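Local coordinates for protein aclacinomycin-N/aclacinomycin-A oxidase (Streptomyces galilaeus, PDB 2IPI) that oxidises the terminal sugar of aclacinomycin N and then of aclacinomycin A with molecular oxygen, using a bicovalently bound FAD, in anthracycline antibiotic biosynthesis, at residues Q151-Y163 with H211-Y225. Residues are numbered along the deposited sequence; the frame is centred on the assembly and turned at random.
With FAD (flavin-adenine dinucleotide), chain F.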
# COMPACT_ATOMS: atom_id res chain seq x y z
N GLN A 151 4.39 11.21 2.52
CA GLN A 151 5.78 10.99 2.13
C GLN A 151 5.96 9.70 1.34
O GLN A 151 7.08 9.38 0.93
CB GLN A 151 6.71 10.94 3.36
CG GLN A 151 8.15 11.32 3.05
CD GLN A 151 9.19 10.53 3.81
OE1 GLN A 151 9.07 9.31 4.01
NE2 GLN A 151 10.27 11.18 4.24
N VAL A 152 4.89 8.94 1.13
CA VAL A 152 4.97 7.71 0.35
C VAL A 152 5.29 8.00 -1.10
O VAL A 152 4.87 9.02 -1.67
CB VAL A 152 3.67 6.90 0.44
CG1 VAL A 152 3.70 5.73 -0.55
CG2 VAL A 152 3.44 6.35 1.84
N GLY A 153 6.07 7.15 -1.79
CA GLY A 153 6.37 7.41 -3.19
C GLY A 153 5.31 6.89 -4.14
O GLY A 153 4.77 5.81 -3.93
N VAL A 154 5.01 7.61 -5.21
CA VAL A 154 4.15 7.14 -6.29
C VAL A 154 4.69 5.91 -7.02
O VAL A 154 3.91 5.02 -7.36
CB VAL A 154 3.96 8.25 -7.34
CG1 VAL A 154 3.37 7.75 -8.64
CG2 VAL A 154 3.05 9.32 -6.74
N GLY A 155 5.99 5.90 -7.25
CA GLY A 155 6.73 4.86 -7.94
C GLY A 155 6.45 3.45 -7.51
O GLY A 155 6.17 2.56 -8.33
N GLY A 156 6.55 3.17 -6.20
CA GLY A 156 6.35 1.77 -5.81
C GLY A 156 5.02 1.59 -5.10
O GLY A 156 4.77 0.50 -4.56
N HIS A 157 4.21 2.64 -5.12
CA HIS A 157 2.88 2.66 -4.52
C HIS A 157 1.82 2.33 -5.54
O HIS A 157 0.89 1.55 -5.27
CB HIS A 157 2.60 4.04 -3.90
CG HIS A 157 1.20 4.25 -3.42
ND1 HIS A 157 0.78 3.79 -2.19
CD2 HIS A 157 0.14 4.86 -3.98
CE1 HIS A 157 -0.49 4.12 -2.01
NE2 HIS A 157 -0.91 4.77 -3.09
N VAL A 158 1.90 2.92 -6.74
CA VAL A 158 0.75 2.70 -7.62
C VAL A 158 0.78 1.34 -8.30
O VAL A 158 -0.25 0.66 -8.43
CB VAL A 158 0.67 3.82 -8.68
CG1 VAL A 158 -0.36 3.45 -9.73
CG2 VAL A 158 0.34 5.17 -8.05
N LEU A 159 1.93 0.85 -8.74
CA LEU A 159 1.95 -0.41 -9.49
C LEU A 159 1.60 -1.64 -8.67
O LEU A 159 1.39 -2.72 -9.24
CB LEU A 159 3.31 -0.60 -10.16
CG LEU A 159 4.62 -0.33 -9.45
CD1 LEU A 159 4.54 -0.35 -7.93
CD2 LEU A 159 5.68 -1.36 -9.90
N GLY A 160 1.54 -1.48 -7.35
CA GLY A 160 1.08 -2.53 -6.47
C GLY A 160 -0.29 -2.26 -5.91
O GLY A 160 -0.80 -2.99 -5.06
N GLY A 161 -0.93 -1.20 -6.39
CA GLY A 161 -2.29 -0.87 -6.09
C GLY A 161 -2.58 -0.29 -4.74
O GLY A 161 -3.65 -0.61 -4.21
N GLY A 162 -1.67 0.52 -4.23
CA GLY A 162 -1.88 1.31 -3.03
C GLY A 162 -3.30 1.88 -3.03
O GLY A 162 -3.80 2.32 -4.07
N TYR A 163 -3.93 1.81 -1.88
CA TYR A 163 -5.31 2.20 -1.64
C TYR A 163 -5.32 3.24 -0.53
O TYR A 163 -4.34 3.41 0.21
CB TYR A 163 -6.13 0.97 -1.24
CG TYR A 163 -6.08 0.68 0.24
CD1 TYR A 163 -7.16 1.02 1.06
CD2 TYR A 163 -4.98 0.09 0.84
CE1 TYR A 163 -7.12 0.77 2.42
CE2 TYR A 163 -4.93 -0.16 2.20
CZ TYR A 163 -6.02 0.18 2.98
OH TYR A 163 -5.99 -0.07 4.33
N HIS A 211 1.08 -3.61 -14.40
CA HIS A 211 1.39 -2.49 -13.53
C HIS A 211 0.19 -2.10 -12.67
O HIS A 211 0.32 -1.15 -11.90
CB HIS A 211 1.94 -1.32 -14.36
CG HIS A 211 3.41 -1.56 -14.65
ND1 HIS A 211 3.85 -2.31 -15.73
CD2 HIS A 211 4.51 -1.13 -14.01
CE1 HIS A 211 5.17 -2.35 -15.72
NE2 HIS A 211 5.61 -1.63 -14.68
N THR A 212 -0.93 -2.82 -12.80
CA THR A 212 -2.10 -2.46 -11.99
C THR A 212 -2.21 -3.34 -10.74
O THR A 212 -3.31 -3.64 -10.28
CB THR A 212 -3.39 -2.52 -12.82
OG1 THR A 212 -4.51 -2.11 -12.01
CG2 THR A 212 -3.74 -3.92 -13.27
N GLY A 213 -1.08 -3.72 -10.15
CA GLY A 213 -1.05 -4.32 -8.85
C GLY A 213 -0.22 -5.60 -8.90
O GLY A 213 -0.65 -6.45 -8.15
N GLY A 214 0.79 -5.67 -9.72
CA GLY A 214 1.79 -6.72 -9.81
C GLY A 214 2.92 -6.47 -8.84
O GLY A 214 3.72 -7.35 -8.48
N GLY A 215 3.01 -5.21 -8.40
CA GLY A 215 4.06 -4.81 -7.50
C GLY A 215 5.36 -4.37 -8.12
O GLY A 215 5.65 -4.67 -9.28
N GLY A 216 6.18 -3.70 -7.35
CA GLY A 216 7.39 -3.01 -7.54
C GLY A 216 8.57 -3.50 -8.28
O GLY A 216 8.92 -3.00 -9.36
N GLY A 217 9.36 -4.49 -7.81
CA GLY A 217 10.63 -4.63 -8.54
C GLY A 217 10.64 -5.85 -9.45
O GLY A 217 11.42 -6.77 -9.17
N ASN A 218 9.79 -5.85 -10.48
CA ASN A 218 9.67 -7.04 -11.32
C ASN A 218 9.62 -6.77 -12.82
O ASN A 218 10.07 -7.62 -13.60
CB ASN A 218 8.41 -7.84 -10.93
CG ASN A 218 7.47 -7.06 -10.05
OD1 ASN A 218 7.26 -5.89 -10.36
ND2 ASN A 218 6.91 -7.65 -8.99
N PHE A 219 9.06 -5.64 -13.28
CA PHE A 219 8.74 -5.56 -14.72
C PHE A 219 9.53 -4.52 -15.51
O PHE A 219 9.34 -4.40 -16.73
CB PHE A 219 7.26 -5.28 -14.86
CG PHE A 219 6.37 -6.33 -14.24
CD1 PHE A 219 6.23 -7.56 -14.85
CD2 PHE A 219 5.69 -6.10 -13.05
CE1 PHE A 219 5.42 -8.54 -14.33
CE2 PHE A 219 4.86 -7.08 -12.53
CZ PHE A 219 4.72 -8.29 -13.16
N GLY A 220 10.43 -3.79 -14.87
CA GLY A 220 11.16 -2.70 -15.46
C GLY A 220 11.06 -1.45 -14.60
O GLY A 220 10.59 -1.55 -13.46
N ILE A 221 11.49 -0.29 -15.10
CA ILE A 221 11.42 0.92 -14.26
C ILE A 221 10.41 1.90 -14.83
O ILE A 221 10.55 2.36 -15.96
CB ILE A 221 12.80 1.59 -14.12
CG1 ILE A 221 13.82 0.65 -13.46
CG2 ILE A 221 12.72 2.93 -13.38
CD1 ILE A 221 15.22 1.20 -13.41
N VAL A 222 9.37 2.20 -14.04
CA VAL A 222 8.37 3.17 -14.47
C VAL A 222 8.94 4.58 -14.43
O VAL A 222 9.47 5.05 -13.43
CB VAL A 222 7.11 3.08 -13.60
CG1 VAL A 222 6.09 4.14 -13.97
CG2 VAL A 222 6.47 1.71 -13.75
N THR A 223 8.83 5.32 -15.53
CA THR A 223 9.40 6.65 -15.66
C THR A 223 8.29 7.71 -15.65
O THR A 223 8.59 8.90 -15.51
CB THR A 223 10.22 6.76 -16.96
OG1 THR A 223 10.59 8.11 -17.22
CG2 THR A 223 9.36 6.33 -18.14
N ARG A 224 7.06 7.27 -15.78
CA ARG A 224 5.89 8.12 -15.82
C ARG A 224 4.58 7.33 -15.85
O ARG A 224 4.44 6.35 -16.59
CB ARG A 224 5.91 9.05 -17.05
CG ARG A 224 4.70 9.99 -17.06
CD ARG A 224 4.78 10.97 -18.20
NE ARG A 224 5.93 11.84 -18.07
CZ ARG A 224 6.81 12.26 -18.95
NH1 ARG A 224 6.70 11.88 -20.22
NH2 ARG A 224 7.79 13.06 -18.56
N TYR A 225 3.60 7.75 -15.07
CA TYR A 225 2.30 7.13 -15.02
C TYR A 225 1.23 8.08 -15.58
O TYR A 225 1.46 9.27 -15.36
CB TYR A 225 1.87 6.82 -13.58
CG TYR A 225 2.60 5.78 -12.79
CD1 TYR A 225 3.70 6.07 -11.99
CD2 TYR A 225 2.15 4.45 -12.83
CE1 TYR A 225 4.34 5.08 -11.27
CE2 TYR A 225 2.80 3.47 -12.11
CZ TYR A 225 3.89 3.78 -11.34
OH TYR A 225 4.52 2.78 -10.62
PA FAD F . 10.28 2.24 -2.61
O1A FAD F . 11.05 1.59 -1.62
O2A FAD F . 11.09 3.20 -3.37
O5B FAD F . 9.61 1.20 -3.58
C5B FAD F . 8.91 0.11 -3.13
C4B FAD F . 8.93 -1.00 -4.17
O4B FAD F . 8.65 -0.45 -5.43
C3B FAD F . 10.34 -1.60 -4.33
O3B FAD F . 10.27 -2.90 -4.78
C2B FAD F . 10.97 -0.74 -5.41
O2B FAD F . 12.03 -1.33 -6.11
C1B FAD F . 9.75 -0.49 -6.27
N9A FAD F . 9.86 0.70 -7.14
C8A FAD F . 10.18 1.95 -6.76
N7A FAD F . 10.17 2.76 -7.80
C5A FAD F . 9.88 2.02 -8.87
C6A FAD F . 9.73 2.33 -10.22
N6A FAD F . 9.83 3.55 -10.58
N1A FAD F . 9.40 1.37 -11.07
C2A FAD F . 9.21 0.15 -10.62
N3A FAD F . 9.32 -0.17 -9.35
C4A FAD F . 9.67 0.73 -8.48
N1 FAD F . 0.13 1.60 1.00
C2 FAD F . -1.21 1.65 0.69
O2 FAD F . -1.70 1.00 -0.13
N3 FAD F . -2.00 2.52 1.39
C4 FAD F . -1.50 3.34 2.38
O4 FAD F . -2.22 4.15 2.90
C4X FAD F . -0.13 3.29 2.68
N5 FAD F . 0.42 4.05 3.67
C5X FAD F . 1.75 4.05 3.91
C6 FAD F . 2.30 4.91 4.87
C7 FAD F . 3.64 4.85 5.14
C7M FAD F . 4.18 5.87 6.08
C8 FAD F . 4.48 4.01 4.40
C8M FAD F . 5.98 4.20 4.49
C9 FAD F . 3.91 3.20 3.45
C9A FAD F . 2.56 3.16 3.21
N10 FAD F . 2.01 2.31 2.27
C10 FAD F . 0.68 2.41 1.97
C1' FAD F . 2.66 1.02 1.91
C2' FAD F . 3.63 1.06 0.74
O2' FAD F . 4.99 0.99 1.02
C3' FAD F . 3.40 2.20 -0.22
O3' FAD F . 2.10 2.22 -0.71
C4' FAD F . 4.56 2.06 -1.26
O4' FAD F . 5.10 0.81 -1.37
C5' FAD F . 5.75 2.98 -1.18
O5' FAD F . 6.53 2.87 -2.33
P FAD F . 7.82 3.74 -2.38
O1P FAD F . 8.05 4.23 -3.69
O2P FAD F . 7.69 4.75 -1.42
O3P FAD F . 9.03 2.86 -1.86
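Tyr225 reaches from its strand to the short helix 154-157, and its OH donates to Gly155 O at 2.8 Å, tilted 31° from the carbonyl plane. Val158 CB lies over one ring face and Val222 CG1 over the opposite one, while Val154 CG1 packs 3.8 Å from Tyr225 CD1. Leu159 CG sits between its backbone N and carbonyl carbon (chi1 45°), which brings it to 3.3 Å from Tyr225 OH. Leu159 CD2 comes to 3.3 Å from Gly216 CA. The backbone of Leu159 is held as well: its O accepts from Gly215 N at 3.1 Å, the donor standing above the carbonyl plane, and Leu159 CA makes a CH...O contact with His211 O. The glycine backbones approach to 3.7 Å between Gly160 CA and Gly213 CA. FAD threads the join: Gly153 N and Gly156 N bind one phosphate, Val222 N and O pair with adenine N1A and N6A, and Tyr163 N and O grip flavin O2 and N3. A Schellman motif at Gly161 turns the chain toward the flavin. Within this PCMH-type FAD-binding domain, helix 129-140 packs on Val154, and strand 221-227 runs between antiparallel strands 120-123 and 177-185.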